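Local coordinates for protein superoxide dismutase [Cu-Zn] (Bacteroidetes bacterium GWA2_30_7, PDB 7B4P) that probably catalyses the dismutation of superoxide into molecular oxygen and hydrogen peroxide, with a copper ion held beside a zinc ion, at residues 3-8 and 111-116; 48-53 and 123-128; 88-93 and 105-110. All blocks are in the same frame, centred on the assembly; numbering follows the deposited sequence.

Contact 1. Residues 3-8 and 111-116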
loop_
_atom_site.group_PDB
_atom_site.type_symbol
_atom_site.label_atom_id
_atom_site.label_comp_id
_atom_site.label_asym_id
_atom_site.label_seq_id
_atom_site.Cartn_x
_atom_site.Cartn_y
_atom_site.Cartn_z
ATOM N N GLU A 3 13.813 -10.558 -10.014
ATOM C CA GLU A 3 13.921 -11.980 -10.468
ATOM C C GLU A 3 13.392 -12.905 -9.364
ATOM O O GLU A 3 12.347 -13.551 -9.593
ATOM C CB GLU A 3 15.369 -12.311 -10.847
ATOM C CG GLU A 3 15.560 -13.721 -11.387
ATOM C CD GLU A 3 15.963 -14.770 -10.361
ATOM O OE1 GLU A 3 16.864 -14.487 -9.545
ATOM O OE2 GLU A 3 15.378 -15.871 -10.385
ATOM N N GLY A 4 14.080 -12.950 -8.217
ATOM C CA GLY A 4 13.725 -13.787 -7.054
ATOM C C GLY A 4 12.300 -13.532 -6.592
ATOM O O GLY A 4 11.959 -12.353 -6.363
ATOM N N LYS A 5 11.499 -14.599 -6.472
ATOM C CA LYS A 5 10.094 -14.585 -5.974
ATOM C C LYS A 5 10.015 -13.821 -4.646
ATOM O O LYS A 5 11.019 -13.809 -3.920
ATOM C CB LYS A 5 9.596 -16.025 -5.823
ATOM C CG LYS A 5 9.435 -16.784 -7.138
ATOM C CD LYS A 5 9.775 -18.275 -7.082
ATOM C CE LYS A 5 8.781 -19.089 -6.285
ATOM N NZ LYS A 5 7.523 -19.297 -7.039
ATOM N N THR A 6 8.872 -13.185 -4.383
ATOM C CA THR A 6 8.640 -12.288 -3.220
ATOM C C THR A 6 8.633 -13.127 -1.937
ATOM O O THR A 6 7.800 -14.054 -1.845
ATOM C CB THR A 6 7.344 -11.487 -3.400
ATOM O OG1 THR A 6 7.444 -10.757 -4.623
ATOM C CG2 THR A 6 7.076 -10.524 -2.264
ATOM N N GLN A 7 9.533 -12.809 -0.998
ATOM C CA GLN A 7 9.720 -13.543 0.283
ATOM C C GLN A 7 9.028 -12.799 1.432
ATOM O O GLN A 7 8.612 -13.475 2.388
ATOM C CB GLN A 7 11.210 -13.717 0.593
ATOM C CG GLN A 7 11.903 -14.774 -0.255
ATOM C CD GLN A 7 11.358 -16.161 -0.015
ATOM O OE1 GLN A 7 10.313 -16.534 -0.537
ATOM N NE2 GLN A 7 12.078 -16.949 0.769
ATOM N N LYS A 8 8.923 -11.471 1.346
ATOM C CA LYS A 8 8.403 -10.595 2.431
ATOM C C LYS A 8 7.291 -9.695 1.880
ATOM O O LYS A 8 7.306 -9.410 0.669
ATOM C CB LYS A 8 9.557 -9.770 3.010
ATOM C CG LYS A 8 9.206 -8.872 4.188
ATOM C CD LYS A 8 10.375 -8.023 4.633
ATOM C CE LYS A 8 10.070 -7.187 5.855
ATOM N NZ LYS A 8 11.306 -6.652 6.476
ATOM N N VAL A 111 -0.388 -16.152 0.312
ATOM C CA VAL A 111 0.818 -16.240 -0.568
ATOM C C VAL A 111 1.043 -14.867 -1.212
ATOM O O VAL A 111 0.156 -14.002 -1.067
ATOM C CB VAL A 111 0.666 -17.345 -1.631
ATOM C CG1 VAL A 111 0.663 -18.731 -1.004
ATOM C CG2 VAL A 111 -0.570 -17.143 -2.498
ATOM N N PHE A 112 2.177 -14.684 -1.898
ATOM C CA PHE A 112 2.636 -13.382 -2.456
ATOM C C PHE A 112 2.664 -13.420 -3.990
ATOM O O PHE A 112 3.362 -12.579 -4.587
ATOM C CB PHE A 112 4.020 -13.033 -1.897
ATOM C CG PHE A 112 4.123 -13.075 -0.392
ATOM C CD1 PHE A 112 3.276 -12.314 0.396
ATOM C CD2 PHE A 112 5.069 -13.868 0.237
ATOM C CE1 PHE A 112 3.371 -12.348 1.779
ATOM C CE2 PHE A 112 5.161 -13.901 1.620
ATOM C CZ PHE A 112 4.314 -13.141 2.390
ATOM N N GLU A 113 1.917 -14.342 -4.608
ATOM C CA GLU A 113 1.853 -14.508 -6.088
ATOM C C GLU A 113 0.720 -15.471 -6.465
ATOM O O GLU A 113 0.521 -16.467 -5.739
ATOM C CB GLU A 113 3.198 -15.001 -6.627
ATOM C CG GLU A 113 3.714 -16.252 -5.936
ATOM C CD GLU A 113 5.212 -16.262 -5.689
ATOM O OE1 GLU A 113 5.855 -17.287 -6.011
ATOM O OE2 GLU A 113 5.733 -15.249 -5.170
ATOM N N GLY A 114 0.009 -15.167 -7.556
ATOM C CA GLY A 114 -1.075 -15.996 -8.118
ATOM C C GLY A 114 -2.448 -15.405 -7.852
ATOM O O GLY A 114 -2.530 -14.217 -7.485
ATOM N N GLU A 115 -3.490 -16.224 -8.037
ATOM C CA GLU A 115 -4.923 -15.878 -7.829
ATOM C C GLU A 115 -5.136 -15.373 -6.395
ATOM O O GLU A 115 -5.927 -14.426 -6.222
ATOM C CB GLU A 115 -5.793 -17.106 -8.123
ATOM C CG GLU A 115 -7.292 -16.869 -7.989
ATOM C CD GLU A 115 -8.143 -18.129 -8.065
ATOM O OE1 GLU A 115 -9.096 -18.248 -7.264
ATOM O OE2 GLU A 115 -7.858 -18.983 -8.929
ATOM N N HIS A 116 -4.453 -15.981 -5.416
ATOM C CA HIS A 116 -4.654 -15.749 -3.959
ATOM C C HIS A 116 -3.573 -14.815 -3.391
ATOM O O HIS A 116 -3.426 -14.783 -2.149
ATOM C CB HIS A 116 -4.678 -17.090 -3.205
ATOM C CG HIS A 116 -5.582 -18.118 -3.802
ATOM N ND1 HIS A 116 -5.241 -19.459 -3.852
ATOM C CD2 HIS A 116 -6.796 -18.014 -4.385
ATOM C CE1 HIS A 116 -6.213 -20.136 -4.430
ATOM N NE2 HIS A 116 -7.178 -19.272 -4.769
#
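The N-terminal tail that leads into strand 8-15 meets the connection between strands 101-107 and 122-126 through two pairings: K5 with E113, and T6 with F112. K5 NZ gives a hydrogen bond of 2.8 Å to E113 OE1, part of a salt bridge, and arrives nearly along the C-O axis of that oxygen. K5 bends at chi2, chi3 and chi4, which brings its end round to the outer side of OE1 and leaves CE 3.4 Å from the same E113 OE1. E113 presents its carboxylate with CG lodged between the backbone N and the carbonyl carbon (chi1 53°) and a further bend at chi2. Its other oxygen, OE2, stands 3.8 Å from T6 N, too long for a bond. An alanine in place of E113 would remove the carboxylate, is likely to leave the K5 ammonium without its mate here, and would probably let the tail move more freely. In the Greek-key barrel of this family, residues 111-116 belong to the crossing that carries the chain from strand 101-107 to strand 122-126, and F112 packs inward from it. Its ring lies buried on F27, I118 and I119. T6 O and Q7 O approach the ring obliquely, T6 O 3.4 Å from F112 CD2 and Q7 O 3.6 Å from F112 CE2. Nearer the backbone, T6 CB packs against F112 CB at 4.0 Å, the two side chains crossing at about a right angle. Farther along the tail, Q7 pairs by backbone with K29 of strand 22-30.

Contact 2. Residues 48-53 and 123-128. With CU (copper (II) ion), chain E.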
loop_
_atom_site.group_PDB
_atom_site.type_symbol
_atom_site.label_atom_id
_atom_site.label_comp_id
_atom_site.label_asym_id
_atom_site.label_seq_id
_atom_site.Cartn_x
_atom_site.Cartn_y
_atom_site.Cartn_z
ATOM N N HIS A 48 -10.178 -6.872 18.243
ATOM C CA HIS A 48 -10.544 -6.083 17.037
ATOM C C HIS A 48 -10.459 -6.977 15.797
ATOM O O HIS A 48 -9.451 -7.698 15.662
ATOM C CB HIS A 48 -9.635 -4.857 16.905
ATOM C CG HIS A 48 -9.888 -3.800 17.925
ATOM N ND1 HIS A 48 -10.798 -2.780 17.724
ATOM C CD2 HIS A 48 -9.346 -3.591 19.144
ATOM C CE1 HIS A 48 -10.807 -1.989 18.776
ATOM N NE2 HIS A 48 -9.925 -2.464 19.663
ATOM N N GLY A 49 -11.481 -6.922 14.934
ATOM C CA GLY A 49 -11.495 -7.584 13.615
ATOM C C GLY A 49 -10.272 -7.201 12.801
ATOM O O GLY A 49 -9.954 -5.999 12.743
ATOM N N PHE A 50 -9.613 -8.196 12.203
ATOM C CA PHE A 50 -8.298 -8.079 11.524
ATOM C C PHE A 50 -8.350 -8.931 10.249
ATOM O O PHE A 50 -8.297 -10.173 10.361
ATOM C CB PHE A 50 -7.203 -8.511 12.505
ATOM C CG PHE A 50 -5.782 -8.236 12.083
ATOM C CD1 PHE A 50 -5.314 -6.937 11.963
ATOM C CD2 PHE A 50 -4.895 -9.280 11.862
ATOM C CE1 PHE A 50 -4.000 -6.689 11.597
ATOM C CE2 PHE A 50 -3.582 -9.030 11.492
ATOM C CZ PHE A 50 -3.137 -7.736 11.360
ATOM N N HIS A 51 -8.495 -8.289 9.085
ATOM C CA HIS A 51 -8.780 -8.957 7.785
ATOM C C HIS A 51 -7.967 -8.329 6.648
ATOM O O HIS A 51 -7.595 -7.144 6.761
ATOM C CB HIS A 51 -10.274 -8.876 7.447
ATOM C CG HIS A 51 -11.189 -9.285 8.552
ATOM N ND1 HIS A 51 -12.165 -8.443 9.048
ATOM C CD2 HIS A 51 -11.289 -10.434 9.251
ATOM C CE1 HIS A 51 -12.826 -9.056 10.007
ATOM N NE2 HIS A 51 -12.307 -10.278 10.152
ATOM N N ILE A 52 -7.731 -9.109 5.588
ATOM C CA ILE A 52 -7.281 -8.624 4.250
ATOM C C ILE A 52 -8.534 -8.420 3.389
ATOM O O ILE A 52 -9.313 -9.382 3.252
ATOM C CB ILE A 52 -6.284 -9.610 3.604
ATOM C CG1 ILE A 52 -5.017 -9.775 4.448
ATOM C CG2 ILE A 52 -5.961 -9.194 2.176
ATOM C CD1 ILE A 52 -4.180 -10.980 4.079
ATOM N N HIS A 53 -8.726 -7.213 2.848
ATOM C CA HIS A 53 -9.892 -6.827 2.008
ATOM C C HIS A 53 -9.467 -6.782 0.534
ATOM O O HIS A 53 -8.272 -6.568 0.274
ATOM C CB HIS A 53 -10.494 -5.509 2.514
ATOM C CG HIS A 53 -11.248 -5.650 3.794
ATOM N ND1 HIS A 53 -12.567 -5.263 3.920
ATOM C CD2 HIS A 53 -10.881 -6.145 4.997
ATOM C CE1 HIS A 53 -12.977 -5.501 5.147
ATOM N NE2 HIS A 53 -11.962 -6.044 5.829
ATOM N N MET A 123 -5.188 -4.212 4.321
ATOM C CA MET A 123 -5.443 -4.629 5.725
ATOM C C MET A 123 -6.481 -3.669 6.314
ATOM O O MET A 123 -6.333 -2.452 6.101
ATOM C CB MET A 123 -4.166 -4.571 6.574
ATOM C CG MET A 123 -3.159 -5.676 6.278
ATOM S SD MET A 123 -3.759 -7.343 6.677
ATOM C CE MET A 123 -4.467 -7.079 8.302
ATOM N N ILE A 124 -7.488 -4.201 7.008
ATOM C CA ILE A 124 -8.537 -3.413 7.724
ATOM C C ILE A 124 -8.609 -3.899 9.175
ATOM O O ILE A 124 -8.748 -5.120 9.386
ATOM C CB ILE A 124 -9.902 -3.529 7.015
ATOM C CG1 ILE A 124 -9.903 -2.830 5.652
ATOM C CG2 ILE A 124 -11.030 -3.020 7.903
ATOM C CD1 ILE A 124 -9.846 -1.320 5.729
ATOM N N VAL A 125 -8.509 -2.970 10.128
ATOM C CA VAL A 125 -8.784 -3.211 11.574
ATOM C C VAL A 125 -10.176 -2.646 11.871
ATOM O O VAL A 125 -10.450 -1.500 11.457
ATOM C CB VAL A 125 -7.702 -2.586 12.472
ATOM C CG1 VAL A 125 -7.885 -2.991 13.926
ATOM C CG2 VAL A 125 -6.303 -2.942 11.995
ATOM N N HIS A 126 -11.023 -3.436 12.537
ATOM C CA HIS A 126 -12.440 -3.096 12.838
ATOM C C HIS A 126 -12.553 -2.565 14.271
ATOM O O HIS A 126 -11.629 -2.810 15.069
ATOM C CB HIS A 126 -13.343 -4.311 12.594
ATOM C CG HIS A 126 -13.436 -4.703 11.159
ATOM N ND1 HIS A 126 -14.428 -4.225 10.326
ATOM C CD2 HIS A 126 -12.664 -5.514 10.403
ATOM C CE1 HIS A 126 -14.267 -4.729 9.120
ATOM N NE2 HIS A 126 -13.192 -5.526 9.140
ATOM N N LYS A 127 -13.649 -1.865 14.569
ATOM C CA LYS A 127 -13.937 -1.269 15.901
ATOM C C LYS A 127 -14.251 -2.385 16.904
ATOM O O LYS A 127 -13.725 -2.328 18.030
ATOM C CB LYS A 127 -15.110 -0.289 15.799
ATOM C CG LYS A 127 -15.468 0.434 17.089
ATOM C CD LYS A 127 -16.535 1.489 16.900
ATOM C CE LYS A 127 -16.602 2.474 18.047
ATOM N NZ LYS A 127 -17.492 3.615 17.730
ATOM N N ASN A 128 -15.082 -3.351 16.503
ATOM C CA ASN A 128 -15.595 -4.436 17.382
ATOM C C ASN A 128 -14.885 -5.752 17.053
ATOM O O ASN A 128 -14.128 -5.801 16.065
ATOM C CB ASN A 128 -17.112 -4.596 17.257
ATOM C CG ASN A 128 -17.860 -3.300 17.482
ATOM O OD1 ASN A 128 -17.490 -2.505 18.343
ATOM N ND2 ASN A 128 -18.917 -3.083 16.717
HETATM CU CU CU E . -12.502 -6.793 7.672
#
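F50 pairs with V125, H51 with I124 and I52 with M123 where strands 48-53 and 123-126 run antiparallel, their axes 4.5 Å apart at closest and inclined at 167°. H51 and I124 form the hydrogen-bonded pair, H51 N giving to I124 O and I124 N to H51 O at 3.0 Å. H126 N then bonds to G49 O, and G49 N to N128 O. At the end of strand 122-126, H48 ND1 hydrogen-bonds to H126 O at 2.8 Å, in the carbonyl plane and close to its own ring plane.

Copper joins the two strands: H51 ND1 binds it at 2.2 Å, H53 NE2 at 2.1 Å and H126 NE2 at 2.1 Å. These are three copper histidines of the Cu-Zn superoxide dismutase family; H69, a zinc ligand meeting H51 and H53, is probably the bridging one. The far nitrogens bond too, H51 NE2 to D130, H53 ND1 to G67 O and H126 ND1 to G141 O, which fixes how each ring is turned. On the copper side, I124 CG1 lies over a face of H53, 3.6 Å from the ring centroid, a CH-pi contact, and I124 CG2 over a face of H126, toward its rim.

F50, I52, M123 and V125 turn to the other side. M123 folds back at chi2 and chi3, setting CE 3.5 Å from the F50 ring centroid, over its face, while V125 CG2 meets that ring's edge.

This apolar side packs on L90 of strand 89-95 and on I25 and F27 of strand 22-30; strands 89-95 and 143-151 flank the pair in the sheet.

Contact 3. Residues 88-93 and 105-110. With ZN (zinc ion), chain F.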
loop_
_atom_site.group_PDB
_atom_site.type_symbol
_atom_site.label_atom_id
_atom_site.label_comp_id
_atom_site.label_asym_id
_atom_site.label_seq_id
_atom_site.Cartn_x
_atom_site.Cartn_y
_atom_site.Cartn_z
ATOM N N GLY A 88 -8.448 -13.764 3.346
ATOM C CA GLY A 88 -8.142 -12.638 4.247
ATOM C C GLY A 88 -8.869 -12.718 5.580
ATOM O O GLY A 88 -9.238 -11.649 6.101
ATOM N N ASP A 89 -9.063 -13.925 6.124
ATOM C CA ASP A 89 -9.601 -14.143 7.495
ATOM C C ASP A 89 -8.423 -14.388 8.444
ATOM O O ASP A 89 -8.068 -15.568 8.655
ATOM C CB ASP A 89 -10.614 -15.291 7.533
ATOM C CG ASP A 89 -12.001 -14.916 7.036
ATOM O OD1 ASP A 89 -12.228 -13.719 6.763
ATOM O OD2 ASP A 89 -12.849 -15.825 6.928
ATOM N N LEU A 90 -7.845 -13.308 8.985
ATOM C CA LEU A 90 -6.706 -13.349 9.944
ATOM C C LEU A 90 -7.236 -13.207 11.381
ATOM O O LEU A 90 -6.427 -12.893 12.279
ATOM C CB LEU A 90 -5.708 -12.235 9.604
ATOM C CG LEU A 90 -5.396 -12.040 8.119
ATOM C CD1 LEU A 90 -4.279 -11.024 7.934
ATOM C CD2 LEU A 90 -5.022 -13.349 7.437
ATOM N N GLY A 91 -8.538 -13.446 11.582
ATOM C CA GLY A 91 -9.199 -13.494 12.901
ATOM C C GLY A 91 -9.238 -12.131 13.570
ATOM O O GLY A 91 -9.640 -11.155 12.907
ATOM N N ASN A 92 -8.832 -12.070 14.841
ATOM C CA ASN A 92 -8.841 -10.840 15.675
ATOM C C ASN A 92 -7.410 -10.484 16.087
ATOM O O ASN A 92 -6.559 -11.396 16.145
ATOM C CB ASN A 92 -9.710 -11.005 16.924
ATOM C CG ASN A 92 -11.190 -10.904 16.631
ATOM O OD1 ASN A 92 -11.653 -9.903 16.089
ATOM N ND2 ASN A 92 -11.943 -11.926 17.000
ATOM N N ILE A 93 -7.175 -9.198 16.354
ATOM C CA ILE A 93 -5.964 -8.678 17.056
ATOM C C ILE A 93 -6.443 -8.058 18.374
ATOM O O ILE A 93 -7.507 -7.407 18.367
ATOM C CB ILE A 93 -5.168 -7.694 16.173
ATOM C CG1 ILE A 93 -3.793 -7.395 16.776
ATOM C CG2 ILE A 93 -5.952 -6.415 15.897
ATOM C CD1 ILE A 93 -2.808 -6.796 15.800
ATOM N N TYR A 105 1.634 -15.274 14.267
ATOM C CA TYR A 105 1.172 -16.656 13.980
ATOM C C TYR A 105 1.560 -17.039 12.546
ATOM O O TYR A 105 1.965 -16.147 11.771
ATOM C CB TYR A 105 -0.336 -16.773 14.217
ATOM C CG TYR A 105 -1.204 -16.250 13.100
ATOM C CD1 TYR A 105 -1.442 -14.895 12.951
ATOM C CD2 TYR A 105 -1.801 -17.114 12.199
ATOM C CE1 TYR A 105 -2.245 -14.412 11.930
ATOM C CE2 TYR A 105 -2.606 -16.648 11.172
ATOM C CZ TYR A 105 -2.830 -15.291 11.036
ATOM O OH TYR A 105 -3.624 -14.828 10.027
ATOM N N ILE A 106 1.432 -18.328 12.215
ATOM C CA ILE A 106 1.744 -18.910 10.876
ATOM C C ILE A 106 0.426 -19.143 10.126
ATOM O O ILE A 106 -0.335 -20.042 10.539
ATOM C CB ILE A 106 2.555 -20.216 11.020
ATOM C CG1 ILE A 106 3.751 -20.054 11.963
ATOM C CG2 ILE A 106 2.984 -20.748 9.659
ATOM C CD1 ILE A 106 4.794 -19.072 11.482
ATOM N N ASP A 107 0.169 -18.358 9.074
ATOM C CA ASP A 107 -1.001 -18.521 8.169
ATOM C C ASP A 107 -0.586 -19.410 6.993
ATOM O O ASP A 107 0.422 -19.087 6.334
ATOM C CB ASP A 107 -1.537 -17.168 7.696
ATOM C CG ASP A 107 -2.950 -17.225 7.145
ATOM O OD1 ASP A 107 -3.169 -17.971 6.168
ATOM O OD2 ASP A 107 -3.824 -16.534 7.707
ATOM N N LYS A 108 -1.341 -20.488 6.745
ATOM C CA LYS A 108 -1.008 -21.539 5.745
ATOM C C LYS A 108 -1.741 -21.280 4.423
ATOM O O LYS A 108 -1.518 -22.060 3.476
ATOM C CB LYS A 108 -1.362 -22.922 6.304
ATOM C CG LYS A 108 -0.755 -23.227 7.668
ATOM C CD LYS A 108 -0.378 -24.682 7.882
ATOM C CE LYS A 108 0.593 -24.866 9.028
ATOM N NZ LYS A 108 1.224 -26.206 9.000
ATOM N N MET A 109 -2.562 -20.226 4.354
ATOM C CA MET A 109 -3.424 -19.901 3.184
ATOM C C MET A 109 -2.780 -18.804 2.327
ATOM O O MET A 109 -2.752 -18.973 1.093
ATOM C CB MET A 109 -4.810 -19.431 3.642
ATOM C CG MET A 109 -5.597 -20.496 4.377
ATOM S SD MET A 109 -6.279 -21.719 3.239
ATOM C CE MET A 109 -7.737 -20.852 2.662
ATOM N N ILE A 110 -2.307 -17.720 2.950
ATOM C CA ILE A 110 -1.846 -16.483 2.246
ATOM C C ILE A 110 -0.543 -16.774 1.489
ATOM O O ILE A 110 0.276 -17.567 1.993
ATOM C CB ILE A 110 -1.702 -15.291 3.218
ATOM C CG1 ILE A 110 -0.591 -15.503 4.250
ATOM C CG2 ILE A 110 -3.037 -14.981 3.885
ATOM C CD1 ILE A 110 -0.488 -14.398 5.275
HETATM ZN ZN ZN F . -13.986 -12.729 6.018
#
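The Y105 ring meets L90 at its edge: L90 CB sits near the ring plane, 3.4 Å from Y105 OH, and the isobutyl group crosses the tyrosine at about a right angle. L90 CD2 comes up against two polar groups, 3.3 Å from Y105 OH and 3.4 Å from D107 OD2. Those groups are joined to each other, since Y105 OH gives a hydrogen bond of 2.9 Å to D107 OD2 on the lone pair facing away from the other carboxylate oxygen. The same OD2 forms a salt bridge with R85, so the buried charge is probably balanced.

Strands 89-95 and 101-107 are the two outermost strands of the antiparallel barrel sheet. In these segments their axes stay 9.9 Å apart at closest, inclined at 154°, with no hydrogen bond between them. The gap is bridged by side chains, L90 also touching F50 and I52 of strand 46-53.

D107 OD1 closes the strand's end as an Asx turn. With CG anti to the backbone N (chi1 -162°), the carboxylate can face the following turn, where M109 N bonds to D107 OD1 at 3.0 Å and I110 N adds a weak bond. I110 CG2 comes 4.4 Å from L90 CD2. One residue before L90, D89 points elsewhere: its OD1 binds zinc at 2.1 Å, its OD2 accepts from G78 N, and H69, H77 and H86 complete the metal site.

Contacts 2 and 3 touch, their centres 12 Å apart, through neighbouring strands 46-53 and 89-95: H48 N probably bonds to I93 O, and I52 N to G88 O. H51 and H53 lie on strand 46-53, beside 89-95, near whose start the zinc ligand D89 sits; H126 is on 122-126, on its other side. Contact 1 lies toward the surface, about 17 Å between centres from contact 3 and about 23 Å from contact 2, yet residues 111-116 follow 105-110 directly. Along the chain the order is 3-8, 48-53, 88-93, 105-110, 111-116, 123-128: contact 3 falls within the spans of both others, which cross. Contacts 2 and 3 serve the metal sites, contact 1 the tail.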